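Local coordinates for protein peroxidase (Cellulomonas bogoriensis 69B4 = DSM 16987, PDB 6QZO) that binds heme b and, as a member of the DyP-type family, probably uses it to carry out peroxidase chemistry, at residues E290-E303 against P341-N353. Sequence-based numbering, arbitrary orientation.
Sequences EAHIRRARPTQREE and PVQRRLDAADLLN. With HEM (protoporphyrin IX containing Fe), chain I.
The carbonyl O of Arg345 is gripped from opposite faces of its plane, by Ala349 N, just past the end of its own helix, and by Arg295 NH2, the latter at 2.9 Å. Arg295 folds back at chi2 and chi3 (-66° and -65°), which also brings its NE to Ala349 O at 2.8 Å. Ala349 CB and Arg345 CG lie over opposite faces of the Arg295 guanidinium. With an alanine at Arg295, both carbonyls at this helix end would probably lose their side-chain donor. In return, Arg345 NE donates to Arg295 O at 2.9 Å, the acceptor lying close to the Arg345 guanidinium plane, and Arg345 NH1 forms a salt bridge with Glu303, whose OE1 is less surely placed.

Deeper in, His292 binds the heme iron through NE2 at 2.1 Å. Its ND1 donates to Asp350 OD2 at 2.7 Å, on the syn side, with ring and carboxylate nearly coplanar. This proximal His-Asp pair probably makes the axial imidazole of His292 a more electron-rich ligand for the iron. Leu352 CD2 makes a CH-pi contact over one face of the His292 ring, 3.6 Å from its centroid. Asp350 OD1 accepts from Leu352 N, an Asx turn that helps hold the carboxylate.

Helices 292-296 and 341-348 cross at 133° on the proximal side of the heme. Ile255 of helix 248-255 packs against His292 and Leu352, and the loop 349-350 leads through the 3-10 turn toward strand 356-366.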
ATOM      1  N   GLU A 290      -2.912  20.124  28.578  1.00 27.13           N
ATOM      2  CA  GLU A 290      -3.067  20.221  27.101  1.00 26.32           C
ATOM      3  C   GLU A 290      -2.679  18.899  26.428  1.00 25.22           C
ATOM      4  O   GLU A 290      -2.517  18.884  25.205  1.00 25.34           O
ATOM      5  CB  GLU A 290      -2.230  21.399  26.606  1.00 27.05           C
ATOM      6  CG  GLU A 290      -2.844  22.734  27.003  1.00 28.01           C
ATOM      7  CD  GLU A 290      -2.096  23.962  26.539  1.00 28.75           C
ATOM      8  OE1 GLU A 290      -0.917  23.819  26.120  1.00 29.74           O
ATOM      9  OE2 GLU A 290      -2.715  25.037  26.553  1.00 28.92           O
ATOM     10  N   ALA A 291      -2.561  17.827  27.203  1.00 24.96           N
ATOM     11  CA  ALA A 291      -2.297  16.446  26.724  1.00 24.19           C
ATOM     12  C   ALA A 291      -3.484  15.995  25.866  1.00 23.56           C
ATOM     13  O   ALA A 291      -4.630  16.316  26.238  1.00 24.27           O
ATOM     14  CB  ALA A 291      -2.085  15.511  27.881  1.00 24.28           C
ATOM     15  N   HIS A 292      -3.211  15.264  24.787  1.00 22.55           N
ATOM     16  CA  HIS A 292      -4.209  14.874  23.762  1.00 21.83           C
ATOM     17  C   HIS A 292      -5.424  14.229  24.437  1.00 21.95           C
ATOM     18  O   HIS A 292      -6.550  14.584  24.084  1.00 21.90           O
ATOM     19  CB  HIS A 292      -3.565  13.960  22.701  1.00 20.98           C
ATOM     20  CG  HIS A 292      -4.471  13.598  21.567  1.00 20.29           C
ATOM     21  ND1 HIS A 292      -5.011  14.542  20.720  1.00 19.88           N
ATOM     22  CD2 HIS A 292      -4.920  12.393  21.130  1.00 20.09           C
ATOM     23  CE1 HIS A 292      -5.767  13.939  19.816  1.00 19.77           C
ATOM     24  NE2 HIS A 292      -5.726  12.606  20.038  1.00 19.43           N
ATOM     25  N   ILE A 293      -5.208  13.286  25.349  1.00 22.30           N
ATOM     26  CA  ILE A 293      -6.315  12.424  25.854  1.00 22.57           C
ATOM     27  C   ILE A 293      -7.112  13.197  26.910  1.00 23.07           C
ATOM     28  O   ILE A 293      -8.253  12.792  27.197  1.00 23.71           O
ATOM     29  CB  ILE A 293      -5.799  11.072  26.386  1.00 22.52           C
ATOM     30  CG1 ILE A 293      -5.008  11.215  27.689  1.00 23.00           C
ATOM     31  CG2 ILE A 293      -5.017  10.352  25.305  1.00 21.96           C
ATOM     32  CD1 ILE A 293      -4.819   9.918  28.418  1.00 23.48           C
ATOM     33  N   ARG A 294      -6.540  14.249  27.484  1.00 23.13           N
ATOM     34  CA  ARG A 294      -7.293  15.141  28.399  1.00 23.80           C
ATOM     35  C   ARG A 294      -8.230  16.002  27.547  1.00 23.55           C
ATOM     36  O   ARG A 294      -9.408  16.081  27.880  1.00 24.32           O
ATOM     37  CB  ARG A 294      -6.342  15.993  29.244  1.00 24.20           C
ATOM     38  CG  ARG A 294      -7.053  16.914  30.220  1.00 24.67           C
ATOM     39  CD  ARG A 294      -6.082  17.844  30.910  1.00 25.17           C
ATOM     40  NE  ARG A 294      -5.297  17.151  31.913  1.00 26.00           N
ATOM     41  CZ  ARG A 294      -5.713  16.859  33.145  1.00 26.92           C
ATOM     42  NH1 ARG A 294      -6.940  17.186  33.534  1.00 27.19           N
ATOM     43  NH2 ARG A 294      -4.903  16.227  33.987  1.00 27.51           N
ATOM     44  N   ARG A 295      -7.710  16.603  26.483  1.00 23.26           N
ATOM     45  CA  ARG A 295      -8.448  17.577  25.639  1.00 23.30           C
ATOM     46  C   ARG A 295      -9.481  16.847  24.765  1.00 23.07           C
ATOM     47  O   ARG A 295     -10.479  17.487  24.403  1.00 22.93           O
ATOM     48  CB  ARG A 295      -7.459  18.390  24.796  1.00 22.84           C
ATOM     49  CG  ARG A 295      -6.512  19.242  25.617  1.00 23.22           C
ATOM     50  CD  ARG A 295      -7.229  20.343  26.365  1.00 23.84           C
ATOM     51  NE  ARG A 295      -7.830  21.301  25.446  1.00 23.72           N
ATOM     52  CZ  ARG A 295      -8.689  22.252  25.794  1.00 24.07           C
ATOM     53  NH1 ARG A 295      -9.077  22.376  27.056  1.00 24.88           N
ATOM     54  NH2 ARG A 295      -9.181  23.050  24.874  1.00 23.84           N
ATOM     55  N   ALA A 296      -9.246  15.571  24.444  1.00 23.25           N
ATOM     56  CA  ALA A 296     -10.068  14.772  23.503  1.00 23.46           C
ATOM     57  C   ALA A 296     -11.160  14.007  24.255  1.00 24.50           C
ATOM     58  O   ALA A 296     -12.154  13.607  23.605  1.00 24.29           O
ATOM     59  CB  ALA A 296      -9.186  13.837  22.726  1.00 22.97           C
ATOM     60  N   ARG A 297     -10.990  13.831  25.565  1.00 26.38           N
ATOM     61  CA  ARG A 297     -11.944  13.109  26.446  1.00 28.23           C
ATOM     62  C   ARG A 297     -13.351  13.688  26.253  1.00 28.55           C
ATOM     63  O   ARG A 297     -13.497  14.886  26.032  1.00 28.42           O
ATOM     64  CB  ARG A 297     -11.494  13.224  27.907  1.00 30.58           C
ATOM     65  CG  ARG A 297     -12.239  12.284  28.837  1.00 33.00           C
ATOM     66  CD  ARG A 297     -11.908  12.458  30.297  1.00 35.41           C
ATOM     67  NE  ARG A 297     -12.671  11.476  31.052  1.00 37.63           N
ATOM     68  CZ  ARG A 297     -12.197  10.302  31.499  1.00 39.43           C
ATOM     69  NH1 ARG A 297     -10.942   9.938  31.251  1.00 39.94           N
ATOM     70  NH2 ARG A 297     -12.989   9.486  32.180  1.00 39.54           N
ATOM     71  N   PRO A 298     -14.429  12.865  26.310  1.00 28.45           N
ATOM     72  CA  PRO A 298     -15.791  13.385  26.363  1.00 28.84           C
ATOM     73  C   PRO A 298     -16.008  14.340  27.548  1.00 29.77           C
ATOM     74  O   PRO A 298     -15.642  13.992  28.654  1.00 30.07           O
ATOM     75  CB  PRO A 298     -16.656  12.121  26.545  1.00 28.88           C
ATOM     76  CG  PRO A 298     -15.830  11.026  25.929  1.00 28.28           C
ATOM     77  CD  PRO A 298     -14.403  11.390  26.290  1.00 28.25           C
ATOM     78  N   THR A 299     -16.602  15.499  27.268  1.00 30.23           N
ATOM     79  CA  THR A 299     -17.060  16.509  28.265  1.00 32.17           C
ATOM     80  C   THR A 299     -18.525  16.231  28.626  1.00 32.64           C
ATOM     81  O   THR A 299     -18.913  16.529  29.749  1.00 34.06           O
ATOM     82  CB  THR A 299     -16.798  17.921  27.727  1.00 32.74           C
ATOM     83  OG1 THR A 299     -15.659  18.408  28.441  1.00 33.21           O
ATOM     84  CG2 THR A 299     -17.958  18.874  27.856  1.00 33.27           C
ATOM     85  N   GLN A 300     -19.295  15.693  27.678  1.00 32.31           N
ATOM     86  CA  GLN A 300     -20.691  15.229  27.859  1.00 32.14           C
ATOM     87  C   GLN A 300     -20.803  13.845  27.223  1.00 31.06           C
ATOM     88  O   GLN A 300     -20.013  13.561  26.321  1.00 29.30           O
ATOM     89  CB  GLN A 300     -21.660  16.196  27.177  1.00 33.06           C
ATOM     90  CG  GLN A 300     -21.550  17.620  27.676  1.00 33.75           C
ATOM     91  CD  GLN A 300     -22.182  17.803  29.035  1.00 35.30           C
ATOM     92  OE1 GLN A 300     -22.835  16.913  29.590  1.00 36.41           O
ATOM     93  NE2 GLN A 300     -22.017  18.998  29.571  1.00 35.86           N
ATOM     94  N   ARG A 301     -21.763  13.036  27.668  1.00 31.71           N
ATOM     95  CA  ARG A 301     -21.935  11.641  27.187  1.00 32.03           C
ATOM     96  C   ARG A 301     -21.777  11.589  25.658  1.00 31.34           C
ATOM     97  O   ARG A 301     -21.079  10.657  25.183  1.00 32.21           O
ATOM     98  CB  ARG A 301     -23.295  11.080  27.585  1.00 32.65           C
ATOM     99  CG  ARG A 301     -23.581   9.717  26.968  1.00 32.81           C
ATOM    100  CD  ARG A 301     -24.653   8.947  27.710  1.00 33.71           C
ATOM    101  NE  ARG A 301     -24.733   7.608  27.138  1.00 33.96           N
ATOM    102  CZ  ARG A 301     -25.411   7.284  26.035  1.00 33.57           C
ATOM    103  NH1 ARG A 301     -26.105   8.197  25.369  1.00 33.36           N
ATOM    104  NH2 ARG A 301     -25.413   6.033  25.611  1.00 32.87           N
ATOM    105  N   GLU A 302     -22.361  12.540  24.922  1.00 30.49           N
ATOM    106  CA  GLU A 302     -22.517  12.440  23.444  1.00 30.33           C
ATOM    107  C   GLU A 302     -21.224  12.844  22.716  1.00 28.11           C
ATOM    108  O   GLU A 302     -21.134  12.540  21.513  1.00 28.07           O
ATOM    109  CB  GLU A 302     -23.748  13.222  22.963  1.00 32.02           C
ATOM    110  CG  GLU A 302     -23.675  14.726  23.142  1.00 33.77           C
ATOM    111  CD  GLU A 302     -24.110  15.322  24.465  1.00 35.87           C
ATOM    112  OE1 GLU A 302     -24.645  14.548  25.312  1.00 38.03           O
ATOM    113  OE2 GLU A 302     -23.898  16.553  24.637  1.00 36.83           O
ATOM    114  N   GLU A 303     -20.249  13.442  23.408  1.00 26.82           N
ATOM    115  CA  GLU A 303     -18.980  13.939  22.807  1.00 25.16           C
ATOM    116  C   GLU A 303     -17.975  12.777  22.656  1.00 23.46           C
ATOM    117  O   GLU A 303     -16.849  12.877  23.166  1.00 23.24           O
ATOM    118  CB  GLU A 303     -18.403  15.076  23.653  1.00 25.66           C
ATOM    119  CG  GLU A 303     -19.234  16.334  23.607  1.00 26.34           C
ATOM    120  CD  GLU A 303     -18.603  17.498  24.351  1.00 26.97           C
ATOM    121  OE1 GLU A 303     -17.625  17.248  25.089  1.00 27.33           O
ATOM    122  OE2 GLU A 303     -19.057  18.658  24.168  1.00 27.36           O
ATOM    123  N   PRO A 341     -17.607  19.312  18.428  1.00 20.20           N
ATOM    124  CA  PRO A 341     -17.236  19.875  19.725  1.00 20.75           C
ATOM    125  C   PRO A 341     -15.877  19.370  20.232  1.00 20.62           C
ATOM    126  O   PRO A 341     -15.179  20.128  20.896  1.00 20.30           O
ATOM    127  CB  PRO A 341     -18.370  19.422  20.664  1.00 21.15           C
ATOM    128  CG  PRO A 341     -19.536  19.174  19.724  1.00 20.94           C
ATOM    129  CD  PRO A 341     -18.887  18.586  18.487  1.00 20.26           C
ATOM    130  N   VAL A 342     -15.521  18.119  19.911  1.00 20.48           N
ATOM    131  CA  VAL A 342     -14.197  17.536  20.299  1.00 20.71           C
ATOM    132  C   VAL A 342     -13.119  18.179  19.419  1.00 20.79           C
ATOM    133  O   VAL A 342     -12.140  18.716  19.979  1.00 21.51           O
ATOM    134  CB  VAL A 342     -14.174  16.003  20.212  1.00 20.26           C
ATOM    135  CG1 VAL A 342     -12.777  15.460  20.456  1.00 20.01           C
ATOM    136  CG2 VAL A 342     -15.171  15.368  21.170  1.00 20.60           C
ATOM    137  N   GLN A 343     -13.316  18.172  18.100  1.00 20.65           N
ATOM    138  CA  GLN A 343     -12.394  18.832  17.134  1.00 20.41           C
ATOM    139  C   GLN A 343     -12.190  20.295  17.552  1.00 21.18           C
ATOM    140  O   GLN A 343     -11.034  20.754  17.492  1.00 21.28           O
ATOM    141  CB  GLN A 343     -12.921  18.730  15.706  1.00 19.67           C
ATOM    142  CG  GLN A 343     -11.947  19.241  14.655  1.00 19.32           C
ATOM    143  CD  GLN A 343     -10.602  18.549  14.739  1.00 19.08           C
ATOM    144  OE1 GLN A 343     -10.411  17.428  14.250  1.00 18.66           O
ATOM    145  NE2 GLN A 343      -9.653  19.204  15.395  1.00 18.76           N
ATOM    146  N   ARG A 344     -13.248  20.981  17.981  1.00 21.90           N
ATOM    147  CA  ARG A 344     -13.191  22.411  18.385  1.00 23.38           C
ATOM    148  C   ARG A 344     -12.338  22.561  19.652  1.00 23.66           C
ATOM    149  O   ARG A 344     -11.605  23.549  19.756  1.00 24.02           O
ATOM    150  CB  ARG A 344     -14.605  22.988  18.594  1.00 24.67           C
ATOM    151  CG  ARG A 344     -14.629  24.516  18.711  1.00 25.56           C
ATOM    152  CD  ARG A 344     -15.662  25.359  17.953  1.00 26.25           C
ATOM    153  NE  ARG A 344     -16.957  24.719  18.040  1.00 26.65           N
ATOM    154  CZ  ARG A 344     -17.835  24.636  17.051  1.00 27.76           C
ATOM    155  NH1 ARG A 344     -17.615  25.227  15.880  1.00 27.56           N
ATOM    156  NH2 ARG A 344     -18.994  24.002  17.242  1.00 27.76           N
ATOM    157  N   ARG A 345     -12.431  21.616  20.580  1.00 23.97           N
ATOM    158  CA  ARG A 345     -11.663  21.640  21.852  1.00 25.16           C
ATOM    159  C   ARG A 345     -10.174  21.397  21.556  1.00 25.40           C
ATOM    160  O   ARG A 345      -9.339  22.098  22.168  1.00 25.15           O
ATOM    161  CB  ARG A 345     -12.242  20.651  22.870  1.00 25.84           C
ATOM    162  CG  ARG A 345     -11.817  20.929  24.308  1.00 27.18           C
ATOM    163  CD  ARG A 345     -12.748  20.297  25.332  1.00 28.51           C
ATOM    164  NE  ARG A 345     -12.908  18.883  25.045  1.00 29.02           N
ATOM    165  CZ  ARG A 345     -14.052  18.243  24.735  1.00 30.01           C
ATOM    166  NH1 ARG A 345     -15.241  18.844  24.700  1.00 29.93           N
ATOM    167  NH2 ARG A 345     -13.986  16.932  24.516  1.00 29.35           N
ATOM    168  N   LEU A 346      -9.848  20.493  20.621  1.00 25.12           N
ATOM    169  CA  LEU A 346      -8.442  20.229  20.208  1.00 25.38           C
ATOM    170  C   LEU A 346      -7.880  21.444  19.464  1.00 25.58           C
ATOM    171  O   LEU A 346      -6.702  21.754  19.666  1.00 25.71           O
ATOM    172  CB  LEU A 346      -8.372  18.984  19.322  1.00 24.93           C
ATOM    173  CG  LEU A 346      -8.837  17.693  19.988  1.00 25.48           C
ATOM    174  CD1 LEU A 346      -8.416  16.494  19.162  1.00 25.29           C
ATOM    175  CD2 LEU A 346      -8.301  17.582  21.416  1.00 26.16           C
ATOM    176  N   ASP A 347      -8.685  22.104  18.631  1.00 25.38           N
ATOM    177  CA  ASP A 347      -8.241  23.330  17.924  1.00 25.36           C
ATOM    178  C   ASP A 347      -7.816  24.371  18.966  1.00 25.60           C
ATOM    179  O   ASP A 347      -6.805  25.019  18.736  1.00 26.27           O
ATOM    180  CB  ASP A 347      -9.324  23.906  17.004  1.00 25.64           C
ATOM    181  CG  ASP A 347      -8.903  25.200  16.336  1.00 25.86           C
ATOM    182  OD1 ASP A 347      -7.918  25.178  15.589  1.00 24.87           O
ATOM    183  OD2 ASP A 347      -9.562  26.221  16.582  1.00 27.46           O
ATOM    184  N   ALA A 348      -8.583  24.522  20.053  1.00 25.24           N
ATOM    185  CA  ALA A 348      -8.365  25.557  21.096  1.00 25.34           C
ATOM    186  C   ALA A 348      -7.048  25.276  21.835  1.00 25.22           C
ATOM    187  O   ALA A 348      -6.300  26.242  22.080  1.00 25.94           O
ATOM    188  CB  ALA A 348      -9.538  25.625  22.040  1.00 25.74           C
ATOM    189  N   ALA A 349      -6.753  24.015  22.162  1.00 24.25           N
ATOM    190  CA  ALA A 349      -5.490  23.598  22.811  1.00 24.07           C
ATOM    191  C   ALA A 349      -5.304  22.080  22.729  1.00 23.27           C
ATOM    192  O   ALA A 349      -6.196  21.338  23.155  1.00 23.09           O
ATOM    193  CB  ALA A 349      -5.457  24.072  24.248  1.00 24.88           C
ATOM    194  N   ASP A 350      -4.149  21.655  22.216  1.00 23.04           N
ATOM    195  CA  ASP A 350      -3.675  20.247  22.191  1.00 22.51           C
ATOM    196  C   ASP A 350      -2.178  20.266  21.857  1.00 22.30           C
ATOM    197  O   ASP A 350      -1.828  20.813  20.806  1.00 22.42           O
ATOM    198  CB  ASP A 350      -4.482  19.406  21.194  1.00 21.68           C
ATOM    199  CG  ASP A 350      -4.114  17.935  21.201  1.00 21.43           C
ATOM    200  OD1 ASP A 350      -3.216  17.551  21.978  1.00 21.54           O
ATOM    201  OD2 ASP A 350      -4.709  17.178  20.413  1.00 21.42           O
ATOM    202  N   LEU A 351      -1.329  19.698  22.719  1.00 22.43           N
ATOM    203  CA  LEU A 351       0.147  19.659  22.502  1.00 22.27           C
ATOM    204  C   LEU A 351       0.458  18.980  21.156  1.00 21.59           C
ATOM    205  O   LEU A 351       1.391  19.415  20.464  1.00 21.88           O
ATOM    206  CB  LEU A 351       0.800  18.911  23.664  1.00 22.61           C
ATOM    207  CG  LEU A 351       0.860  19.665  24.994  1.00 22.90           C
ATOM    208  CD1 LEU A 351       1.486  18.768  26.054  1.00 23.12           C
ATOM    209  CD2 LEU A 351       1.631  20.981  24.863  1.00 23.00           C
ATOM    210  N   LEU A 352      -0.330  17.969  20.791  1.00 20.86           N
ATOM    211  CA  LEU A 352      -0.180  17.143  19.566  1.00 20.11           C
ATOM    212  C   LEU A 352      -0.277  18.008  18.296  1.00 19.95           C
ATOM    213  O   LEU A 352       0.327  17.619  17.276  1.00 18.62           O
ATOM    214  CB  LEU A 352      -1.271  16.069  19.575  1.00 19.66           C
ATOM    215  CG  LEU A 352      -1.206  15.044  18.443  1.00 19.14           C
ATOM    216  CD1 LEU A 352       0.098  14.270  18.486  1.00 19.42           C
ATOM    217  CD2 LEU A 352      -2.366  14.084  18.501  1.00 18.90           C
ATOM    218  N   ASN A 353      -1.007  19.127  18.349  1.00 20.46           N
ATOM    219  CA  ASN A 353      -1.181  20.048  17.189  1.00 20.78           C
ATOM    220  C   ASN A 353       0.167  20.566  16.692  1.00 21.63           C
ATOM    221  O   ASN A 353       0.187  21.070  15.559  1.00 21.72           O
ATOM    222  CB  ASN A 353      -2.061  21.259  17.528  1.00 20.77           C
ATOM    223  CG  ASN A 353      -3.523  20.907  17.623  1.00 20.65           C
ATOM    224  OD1 ASN A 353      -3.974  19.916  17.045  1.00 20.14           O
ATOM    225  ND2 ASN A 353      -4.270  21.705  18.360  1.00 21.10           N
TER
HETATM  226  CHA HEM I 401      -6.898   9.191  21.679  1.00 21.48           C
HETATM  227  CHB HEM I 401      -3.363   9.754  18.464  1.00 20.86           C
HETATM  228  CHC HEM I 401      -6.063  12.970  16.076  1.00 21.18           C
HETATM  229  CHD HEM I 401      -9.752  12.100  19.055  1.00 21.01           C
HETATM  230  C1A HEM I 401      -5.702   9.099  21.022  1.00 21.52           C
HETATM  231  C2A HEM I 401      -4.574   8.372  21.502  1.00 22.09           C
HETATM  232  C3A HEM I 401      -3.577   8.547  20.598  1.00 22.42           C
HETATM  233  C4A HEM I 401      -4.093   9.346  19.555  1.00 21.66           C
HETATM  234  CMA HEM I 401      -2.169   7.987  20.659  1.00 22.73           C
HETATM  235  CAA HEM I 401      -4.470   7.599  22.805  1.00 22.01           C
HETATM  236  CBA HEM I 401      -4.896   6.136  22.690  1.00 22.17           C
HETATM  237  CGA HEM I 401      -6.380   6.062  22.535  1.00 22.43           C
HETATM  238  O1A HEM I 401      -6.835   6.032  21.357  1.00 22.60           O
HETATM  239  O2A HEM I 401      -7.121   6.049  23.557  1.00 22.60           O
HETATM  240  C1B HEM I 401      -3.818  10.693  17.546  1.00 20.63           C
HETATM  241  C2B HEM I 401      -3.010  11.138  16.465  1.00 21.56           C
HETATM  242  C3B HEM I 401      -3.762  12.059  15.778  1.00 20.70           C
HETATM  243  C4B HEM I 401      -5.037  12.141  16.501  1.00 20.59           C
HETATM  244  CMB HEM I 401      -1.597  10.658  16.141  1.00 20.86           C
HETATM  245  CAB HEM I 401      -3.481  12.796  14.530  1.00 20.57           C
HETATM  246  CBB HEM I 401      -2.475  12.504  13.707  1.00 20.77           C
HETATM  247  C1C HEM I 401      -7.308  13.016  16.658  1.00 20.77           C
HETATM  248  C2C HEM I 401      -8.346  13.834  16.214  1.00 20.54           C
HETATM  249  C3C HEM I 401      -9.424  13.622  17.041  1.00 20.97           C
HETATM  250  C4C HEM I 401      -9.014  12.631  18.020  1.00 20.39           C
HETATM  251  CMC HEM I 401      -8.359  14.800  15.061  1.00 20.55           C
HETATM  252  CAC HEM I 401     -10.653  14.398  16.730  1.00 21.34           C
HETATM  253  CBC HEM I 401     -11.784  14.339  17.378  1.00 21.86           C
HETATM  254  C1D HEM I 401      -9.238  11.218  20.027  1.00 20.53           C
HETATM  255  C2D HEM I 401     -10.061  10.706  21.138  1.00 21.30           C
HETATM  256  C3D HEM I 401      -9.265   9.914  21.880  1.00 22.12           C
HETATM  257  C4D HEM I 401      -7.960   9.942  21.198  1.00 21.52           C
HETATM  258  CMD HEM I 401     -11.512  10.998  21.480  1.00 20.80           C
HETATM  259  CAD HEM I 401      -9.661   9.154  23.151  1.00 22.82           C
HETATM  260  CBD HEM I 401      -9.421  10.023  24.403  1.00 23.71           C
HETATM  261  CGD HEM I 401      -9.829   9.395  25.731  1.00 24.49           C
HETATM  262  O1D HEM I 401     -11.026   9.385  26.090  1.00 24.26           O
HETATM  263  O2D HEM I 401      -8.971   8.902  26.518  1.00 25.66           O
HETATM  264  NA  HEM I 401      -5.391   9.687  19.831  1.00 21.20           N
HETATM  265  NB  HEM I 401      -4.999  11.313  17.534  1.00 20.73           N
HETATM  266  NC  HEM I 401      -7.705  12.300  17.748  1.00 20.30           N
HETATM  267  ND  HEM I 401      -7.994  10.726  20.116  1.00 21.05           N
HETATM  268 FE   HEM I 401      -6.545  11.029  18.939  1.00 20.92          FE